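Tubulin/ftsz, gtpase (Methanosaeta thermophila, PDB 3ZID) binds GTP, probably hydrolyses it, and is thought to help control archaeal cell shape as a tubulin-like cytoskeletal protein. Local coordinates at residues L229-K241 with A249-Y261. Numbering follows the deposited sequence.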
ATOM      1  N   LEU A 229      -7.861  -7.473  11.326  1.00 27.43           N
ATOM      2  CA  LEU A 229      -6.842  -6.453  11.639  1.00 30.60           C
ATOM      3  C   LEU A 229      -7.048  -5.117  10.950  1.00 30.15           C
ATOM      4  O   LEU A 229      -6.309  -4.174  11.227  1.00 28.24           O
ATOM      5  CB  LEU A 229      -5.453  -6.922  11.202  1.00 30.46           C
ATOM      6  CG  LEU A 229      -4.812  -8.169  11.788  1.00 34.21           C
ATOM      7  CD1 LEU A 229      -3.498  -8.388  11.070  1.00 34.46           C
ATOM      8  CD2 LEU A 229      -4.606  -8.011  13.284  1.00 32.96           C
ATOM      9  N   ARG A 230      -7.996  -5.069  10.012  1.00 31.78           N
ATOM     10  CA  ARG A 230      -8.242  -3.900   9.158  1.00 31.82           C
ATOM     11  C   ARG A 230      -7.046  -3.621   8.264  1.00 25.20           C
ATOM     12  O   ARG A 230      -6.761  -2.476   7.883  1.00 21.20           O
ATOM     13  CB  ARG A 230      -8.625  -2.674   9.983  1.00 38.39           C
ATOM     14  CG  ARG A 230      -9.957  -2.826  10.680  1.00 42.85           C
ATOM     15  CD  ARG A 230     -10.165  -1.718  11.675  1.00 51.29           C
ATOM     16  NE  ARG A 230     -10.187  -0.400  11.052  1.00 54.47           N
ATOM     17  CZ  ARG A 230     -11.288   0.178  10.585  1.00 61.81           C
ATOM     18  NH1 ARG A 230     -12.459  -0.446  10.659  1.00 60.13           N
ATOM     19  NH2 ARG A 230     -11.221   1.384  10.045  1.00 68.75           N
ATOM     20  N   MET A 231      -6.336  -4.694   7.944  1.00 23.70           N
ATOM     21  CA  MET A 231      -5.271  -4.642   6.972  1.00 22.25           C
ATOM     22  C   MET A 231      -5.459  -5.836   6.074  1.00 21.32           C
ATOM     23  O   MET A 231      -5.936  -6.883   6.508  1.00 19.11           O
ATOM     24  CB  MET A 231      -3.917  -4.782   7.655  1.00 24.16           C
ATOM     25  CG  MET A 231      -3.503  -3.635   8.525  1.00 29.35           C
ATOM     26  SD  MET A 231      -2.013  -4.131   9.395  1.00 43.90           S
ATOM     27  CE  MET A 231      -1.406  -2.596  10.047  1.00 79.43           C
ATOM     28  N   GLY A 232      -5.028  -5.698   4.829  1.00 23.01           N
ATOM     29  CA  GLY A 232      -5.184  -6.780   3.884  1.00 21.06           C
ATOM     30  C   GLY A 232      -4.293  -6.565   2.702  1.00 21.19           C
ATOM     31  O   GLY A 232      -3.332  -5.799   2.758  1.00 20.43           O
ATOM     32  N   THR A 233      -4.639  -7.213   1.605  1.00 18.65           N
ATOM     33  CA  THR A 233      -3.841  -7.106   0.409  1.00 22.09           C
ATOM     34  C   THR A 233      -4.686  -7.491  -0.790  1.00 20.29           C
ATOM     35  O   THR A 233      -5.866  -7.818  -0.633  1.00 15.59           O
ATOM     36  CB  THR A 233      -2.544  -7.955   0.496  1.00 15.60           C
ATOM     37  OG1 THR A 233      -1.618  -7.516  -0.512  1.00 18.37           O
ATOM     38  CG2 THR A 233      -2.837  -9.446   0.302  1.00 16.19           C
ATOM     39  N   LEU A 234      -4.093  -7.402  -1.977  1.00 15.44           N
ATOM     40  CA  LEU A 234      -4.760  -7.808  -3.207  1.00 19.56           C
ATOM     41  C   LEU A 234      -3.999  -8.983  -3.825  1.00 22.55           C
ATOM     42  O   LEU A 234      -2.770  -8.961  -3.932  1.00 20.89           O
ATOM     43  CB  LEU A 234      -4.791  -6.656  -4.210  1.00 13.23           C
ATOM     44  CG  LEU A 234      -5.535  -5.402  -3.783  1.00 18.68           C
ATOM     45  CD1 LEU A 234      -5.461  -4.334  -4.877  1.00 12.52           C
ATOM     46  CD2 LEU A 234      -6.992  -5.738  -3.492  1.00 24.64           C
ATOM     47  N   GLY A 235      -4.736  -9.988  -4.271  1.00 21.55           N
ATOM     48  CA  GLY A 235      -4.156 -11.077  -5.043  1.00 22.31           C
ATOM     49  C   GLY A 235      -4.640 -11.032  -6.495  1.00 22.34           C
ATOM     50  O   GLY A 235      -5.636 -10.400  -6.821  1.00 21.41           O
ATOM     51  N   TYR A 236      -3.915 -11.694  -7.380  1.00 19.77           N
ATOM     52  CA  TYR A 236      -4.199 -11.540  -8.787  1.00 23.70           C
ATOM     53  C   TYR A 236      -3.645 -12.717  -9.541  1.00 25.32           C
ATOM     54  O   TYR A 236      -2.595 -13.243  -9.188  1.00 24.87           O
ATOM     55  CB  TYR A 236      -3.529 -10.282  -9.295  1.00 20.18           C
ATOM     56  CG  TYR A 236      -3.767  -9.950 -10.741  1.00 23.26           C
ATOM     57  CD1 TYR A 236      -2.942 -10.434 -11.746  1.00 23.16           C
ATOM     58  CD2 TYR A 236      -4.804  -9.103 -11.096  1.00 26.59           C
ATOM     59  CE1 TYR A 236      -3.159 -10.085 -13.069  1.00 19.29           C
ATOM     60  CE2 TYR A 236      -5.020  -8.751 -12.391  1.00 30.24           C
ATOM     61  CZ  TYR A 236      -4.211  -9.249 -13.376  1.00 26.83           C
ATOM     62  OH  TYR A 236      -4.471  -8.864 -14.668  1.00 32.81           O
ATOM     63  N   TYR A 237      -4.372 -13.146 -10.564  1.00 16.37           N
ATOM     64  CA  TYR A 237      -3.866 -14.142 -11.482  1.00 17.90           C
ATOM     65  C   TYR A 237      -4.544 -14.030 -12.816  1.00 16.79           C
ATOM     66  O   TYR A 237      -5.760 -14.018 -12.885  1.00 17.65           O
ATOM     67  CB  TYR A 237      -4.070 -15.542 -10.935  1.00 23.32           C
ATOM     68  CG  TYR A 237      -3.552 -16.612 -11.875  1.00 29.77           C
ATOM     69  CD1 TYR A 237      -2.201 -16.923 -11.951  1.00 27.04           C
ATOM     70  CD2 TYR A 237      -4.429 -17.290 -12.710  1.00 28.39           C
ATOM     71  CE1 TYR A 237      -1.747 -17.900 -12.820  1.00 22.16           C
ATOM     72  CE2 TYR A 237      -3.985 -18.267 -13.569  1.00 29.10           C
ATOM     73  CZ  TYR A 237      -2.653 -18.555 -13.627  1.00 22.38           C
ATOM     74  OH  TYR A 237      -2.236 -19.512 -14.497  1.00 28.36           O
ATOM     75  N   GLN A 238      -3.742 -13.921 -13.860  1.00 19.18           N
ATOM     76  CA  GLN A 238      -4.226 -13.927 -15.232  1.00 22.15           C
ATOM     77  C   GLN A 238      -3.995 -15.311 -15.833  1.00 24.09           C
ATOM     78  O   GLN A 238      -2.861 -15.722 -15.966  1.00 23.72           O
ATOM     79  CB  GLN A 238      -3.456 -12.910 -16.053  1.00 27.10           C
ATOM     80  CG  GLN A 238      -3.729 -13.006 -17.532  1.00 26.19           C
ATOM     81  CD  GLN A 238      -5.092 -12.506 -17.867  1.00 25.52           C
ATOM     82  OE1 GLN A 238      -5.330 -11.322 -17.764  1.00 25.54           O
ATOM     83  NE2 GLN A 238      -6.007 -13.400 -18.243  1.00 26.49           N
ATOM     84  N   ALA A 239      -5.059 -16.032 -16.166  1.00 27.33           N
ATOM     85  CA  ALA A 239      -4.943 -17.343 -16.801  1.00 29.78           C
ATOM     86  C   ALA A 239      -4.558 -17.257 -18.275  1.00 35.44           C
ATOM     87  O   ALA A 239      -4.769 -16.227 -18.915  1.00 28.05           O
ATOM     88  CB  ALA A 239      -6.254 -18.136 -16.654  1.00 23.45           C
ATOM     89  N   ASP A 240      -3.973 -18.329 -18.812  1.00 37.03           N
ATOM     90  CA  ASP A 240      -3.670 -18.333 -20.232  1.00 39.77           C
ATOM     91  C   ASP A 240      -4.724 -19.179 -20.945  1.00 41.87           C
ATOM     92  O   ASP A 240      -5.483 -19.902 -20.300  1.00 39.70           O
ATOM     93  CB  ASP A 240      -2.276 -18.884 -20.496  1.00 47.98           C
ATOM     94  CG  ASP A 240      -1.849 -18.706 -21.940  1.00 68.73           C
ATOM     95  OD1 ASP A 240      -1.683 -17.546 -22.372  1.00 75.78           O
ATOM     96  OD2 ASP A 240      -1.708 -19.728 -22.651  1.00 77.81           O
ATOM     97  N   LYS A 241      -4.748 -19.075 -22.272  1.00 43.98           N
ATOM     98  CA  LYS A 241      -5.699 -19.765 -23.147  1.00 46.22           C
ATOM     99  C   LYS A 241      -5.629 -21.285 -23.004  1.00 41.32           C
ATOM    100  O   LYS A 241      -6.645 -21.973 -23.111  1.00 48.95           O
ATOM    101  CB  LYS A 241      -5.513 -19.315 -24.598  1.00 56.28           C
ATOM    102  CG  LYS A 241      -6.633 -19.763 -25.514  1.00 68.98           C
ATOM    103  CD  LYS A 241      -6.426 -19.311 -26.953  1.00 77.47           C
ATOM    104  CE  LYS A 241      -6.864 -17.854 -27.111  1.00 78.43           C
ATOM    105  NZ  LYS A 241      -6.766 -17.360 -28.510  1.00 81.92           N
ATOM    106  N   ALA A 249      -7.292 -20.684 -11.425  1.00 32.92           N
ATOM    107  CA  ALA A 249      -7.197 -19.240 -11.413  1.00 29.44           C
ATOM    108  C   ALA A 249      -7.539 -18.710 -10.014  1.00 30.94           C
ATOM    109  O   ALA A 249      -6.822 -17.869  -9.516  1.00 24.04           O
ATOM    110  CB  ALA A 249      -8.065 -18.616 -12.489  1.00 29.90           C
ATOM    111  N   ILE A 250      -8.611 -19.196  -9.377  1.00 30.24           N
ATOM    112  CA  ILE A 250      -8.981 -18.754  -8.026  1.00 22.56           C
ATOM    113  C   ILE A 250      -7.909 -19.073  -7.006  1.00 33.74           C
ATOM    114  O   ILE A 250      -7.486 -18.181  -6.274  1.00 28.85           O
ATOM    115  CB  ILE A 250     -10.320 -19.311  -7.537  1.00 25.47           C
ATOM    116  CG1 ILE A 250     -11.455 -18.640  -8.302  1.00 25.39           C
ATOM    117  CG2 ILE A 250     -10.482 -19.039  -6.034  1.00 28.79           C
ATOM    118  CD1 ILE A 250     -12.821 -19.242  -8.029  1.00 30.26           C
ATOM    119  N   LYS A 251      -7.399 -20.302  -6.995  1.00 33.98           N
ATOM    120  CA  LYS A 251      -6.304 -20.695  -6.083  1.00 31.83           C
ATOM    121  C   LYS A 251      -5.013 -19.896  -6.236  1.00 29.42           C
ATOM    122  O   LYS A 251      -4.402 -19.521  -5.248  1.00 34.39           O
ATOM    123  CB  LYS A 251      -5.964 -22.182  -6.274  1.00 44.69           C
ATOM    124  CG  LYS A 251      -4.707 -22.600  -5.510  1.00 55.56           C
ATOM    125  CD  LYS A 251      -4.463 -24.114  -5.523  1.00 63.24           C
ATOM    126  CE  LYS A 251      -3.210 -24.456  -4.703  1.00 65.02           C
ATOM    127  NZ  LYS A 251      -3.059 -25.920  -4.417  1.00 68.96           N
ATOM    128  N   ASN A 252      -4.587 -19.676  -7.478  1.00 25.26           N
ATOM    129  CA  ASN A 252      -3.338 -18.965  -7.781  1.00 30.34           C
ATOM    130  C   ASN A 252      -3.294 -17.477  -7.363  1.00 30.57           C
ATOM    131  O   ASN A 252      -2.228 -16.910  -7.169  1.00 33.37           O
ATOM    132  CB  ASN A 252      -3.055 -19.072  -9.267  1.00 34.11           C
ATOM    133  CG  ASN A 252      -2.551 -20.421  -9.647  1.00 39.53           C
ATOM    134  OD1 ASN A 252      -2.100 -21.176  -8.794  1.00 34.89           O
ATOM    135  ND2 ASN A 252      -2.715 -20.781 -10.914  1.00 37.59           N
ATOM    136  N   SER A 253      -4.461 -16.840  -7.304  1.00 30.30           N
ATOM    137  CA  SER A 253      -4.630 -15.465  -6.805  1.00 32.24           C
ATOM    138  C   SER A 253      -4.634 -15.431  -5.292  1.00 31.02           C
ATOM    139  O   SER A 253      -4.580 -14.355  -4.700  1.00 32.16           O
ATOM    140  CB  SER A 253      -5.924 -14.842  -7.307  1.00 29.56           C
ATOM    141  OG  SER A 253      -7.012 -15.390  -6.585  1.00 29.45           O
ATOM    142  N   LEU A 254      -4.786 -16.599  -4.666  1.00 23.09           N
ATOM    143  CA  LEU A 254      -4.764 -16.644  -3.209  1.00 26.98           C
ATOM    144  C   LEU A 254      -3.489 -17.236  -2.650  1.00 32.71           C
ATOM    145  O   LEU A 254      -3.299 -17.257  -1.437  1.00 31.41           O
ATOM    146  CB  LEU A 254      -5.940 -17.432  -2.647  1.00 24.76           C
ATOM    147  CG  LEU A 254      -7.307 -16.866  -2.936  1.00 27.17           C
ATOM    148  CD1 LEU A 254      -8.310 -17.883  -2.448  1.00 35.09           C
ATOM    149  CD2 LEU A 254      -7.411 -15.566  -2.182  1.00 25.15           C
ATOM    150  N   ARG A 255      -2.547 -17.590  -3.504  1.00 38.73           N
ATOM    151  CA  ARG A 255      -1.352 -18.176  -2.954  1.00 35.38           C
ATOM    152  C   ARG A 255      -0.389 -17.014  -2.855  1.00 32.27           C
ATOM    153  O   ARG A 255      -0.537 -16.028  -3.597  1.00 30.82           O
ATOM    154  CB  ARG A 255      -0.828 -19.269  -3.876  1.00 37.75           C
ATOM    155  CG  ARG A 255      -0.662 -18.808  -5.290  1.00 43.66           C
ATOM    156  CD  ARG A 255      -0.133 -19.900  -6.188  1.00 54.77           C
ATOM    157  NE  ARG A 255       0.255 -19.346  -7.485  1.00 58.36           N
ATOM    158  CZ  ARG A 255       0.770 -20.055  -8.486  1.00 52.31           C
ATOM    159  NH1 ARG A 255       0.959 -21.364  -8.347  1.00 50.53           N
ATOM    160  NH2 ARG A 255       1.089 -19.452  -9.626  1.00 47.17           N
ATOM    161  N   GLU A 256       0.625 -17.165  -2.001  1.00 33.01           N
ATOM    162  CA  GLU A 256       1.546 -16.075  -1.670  1.00 31.15           C
ATOM    163  C   GLU A 256       2.097 -15.388  -2.898  1.00 32.75           C
ATOM    164  O   GLU A 256       2.112 -14.158  -2.986  1.00 30.93           O
ATOM    165  CB  GLU A 256       2.728 -16.597  -0.840  1.00 34.42           C
ATOM    166  CG  GLU A 256       2.415 -16.955   0.598  1.00 38.67           C
ATOM    167  CD  GLU A 256       1.927 -18.388   0.761  1.00 53.47           C
ATOM    168  OE1 GLU A 256       1.582 -19.030  -0.263  1.00 58.51           O
ATOM    169  OE2 GLU A 256       1.919 -18.881   1.914  1.00 56.60           O
ATOM    170  N   VAL A 257       2.530 -16.197  -3.860  1.00 34.02           N
ATOM    171  CA  VAL A 257       3.128 -15.701  -5.097  1.00 30.75           C
ATOM    172  C   VAL A 257       2.161 -14.777  -5.847  1.00 28.82           C
ATOM    173  O   VAL A 257       2.582 -13.957  -6.655  1.00 35.51           O
ATOM    174  CB  VAL A 257       3.628 -16.875  -5.962  1.00 41.83           C
ATOM    175  CG1 VAL A 257       4.303 -16.383  -7.233  1.00 43.56           C
ATOM    176  CG2 VAL A 257       4.606 -17.708  -5.145  1.00 45.56           C
ATOM    177  N   GLY A 258       0.869 -14.881  -5.549  1.00 33.00           N
ATOM    178  CA  GLY A 258      -0.156 -14.109  -6.244  1.00 29.20           C
ATOM    179  C   GLY A 258      -0.507 -12.803  -5.521  1.00 30.21           C
ATOM    180  O   GLY A 258      -1.144 -11.913  -6.094  1.00 25.71           O
ATOM    181  N   LEU A 259      -0.111 -12.713  -4.249  1.00 26.64           N
ATOM    182  CA  LEU A 259      -0.455 -11.600  -3.362  1.00 22.76           C
ATOM    183  C   LEU A 259       0.582 -10.458  -3.379  1.00 22.26           C
ATOM    184  O   LEU A 259       1.735 -10.678  -3.720  1.00 25.88           O
ATOM    185  CB  LEU A 259      -0.617 -12.116  -1.934  1.00 17.10           C
ATOM    186  CG  LEU A 259      -1.672 -13.216  -1.760  1.00 18.13           C
ATOM    187  CD1 LEU A 259      -1.625 -13.746  -0.335  1.00 22.43           C
ATOM    188  CD2 LEU A 259      -3.063 -12.739  -2.119  1.00 23.55           C
ATOM    189  N   LEU A 260       0.177  -9.242  -3.006  1.00 20.30           N
ATOM    190  CA  LEU A 260       1.114  -8.117  -2.924  1.00 15.39           C
ATOM    191  C   LEU A 260       1.878  -8.139  -1.582  1.00 16.40           C
ATOM    192  O   LEU A 260       2.932  -7.501  -1.415  1.00 20.17           O
ATOM    193  CB  LEU A 260       0.371  -6.795  -3.090  1.00 14.92           C
ATOM    194  CG  LEU A 260      -0.246  -6.523  -4.461  1.00 21.13           C
ATOM    195  CD1 LEU A 260      -1.032  -5.246  -4.393  1.00 17.16           C
ATOM    196  CD2 LEU A 260       0.838  -6.412  -5.529  1.00 20.91           C
ATOM    197  N   TYR A 261       1.346  -8.921  -0.652  1.00 16.79           N
ATOM    198  CA  TYR A 261       1.899  -9.109   0.665  1.00 23.56           C
ATOM    199  C   TYR A 261       1.739 -10.605   0.934  1.00 28.15           C
ATOM    200  O   TYR A 261       0.658 -11.133   0.748  1.00 26.49           O
ATOM    201  CB  TYR A 261       1.114  -8.263   1.683  1.00 18.03           C
ATOM    202  CG  TYR A 261       1.477  -8.546   3.138  1.00 23.97           C
ATOM    203  CD1 TYR A 261       0.822  -9.536   3.859  1.00 28.25           C
ATOM    204  CD2 TYR A 261       2.483  -7.825   3.783  1.00 27.53           C
ATOM    205  CE1 TYR A 261       1.153  -9.796   5.183  1.00 33.87           C
ATOM    206  CE2 TYR A 261       2.818  -8.080   5.104  1.00 25.26           C
ATOM    207  CZ  TYR A 261       2.153  -9.061   5.795  1.00 31.59           C
ATOM    208  OH  TYR A 261       2.494  -9.315   7.098  1.00 32.28           O
TER
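With CG opposite the backbone N (chi1 180°), Tyr-237 lays its ring along Ala-249 and Asn-252. CG of Asn-252 sits beside its own backbone N (chi1 -75°), and the side chain covers one face of that ring. CB of Asn-252 makes a CH-pi contact, 3.8 Å from the centroid of the Tyr-237 ring. Asn-252 ND2 lies over the same face, offset toward the rim, 3.5 Å from Tyr-237 CZ. The amide is not stacked flat, since the two planes are 59° apart. Ala-249 adds an apolar contact, its CB 3.9 Å from Tyr-237 CD2.

Further along, a single beta bridge pairs Gly-235 with Leu-259. Leu-260 N donates to Leu-234 O at 3.1 Å, and Tyr-236 N makes a weak hydrogen bond to Gly-258 O. Packing against Gly-235 is close: its CA makes CA-H...O contacts with Ser-253 O and Gly-258 O, and Leu-259 CD2 lies 3.5 Å from that CA. Ser-253 OG donates to Ile-250 O at 2.8 Å. Thr-233 OG1 rests 3.3 Å from Leu-260 CB and is hydrogen-bonded to Leu-173 O, in strand 172-175 of the parallel GTPase sheet.

Arg-200 donates to both Leu-234 O and Gly-258 O, tying the two backbones to helix 186-210, the long core helix between the two domains of the tubulin/FtsZ fold. Strand 232-238 is an outer strand of the second domain's four-stranded mixed sheet. The chain from helix 246-252 folds back along it, with Ser-253 and Leu-259 packed on the adjacent strand 315-322.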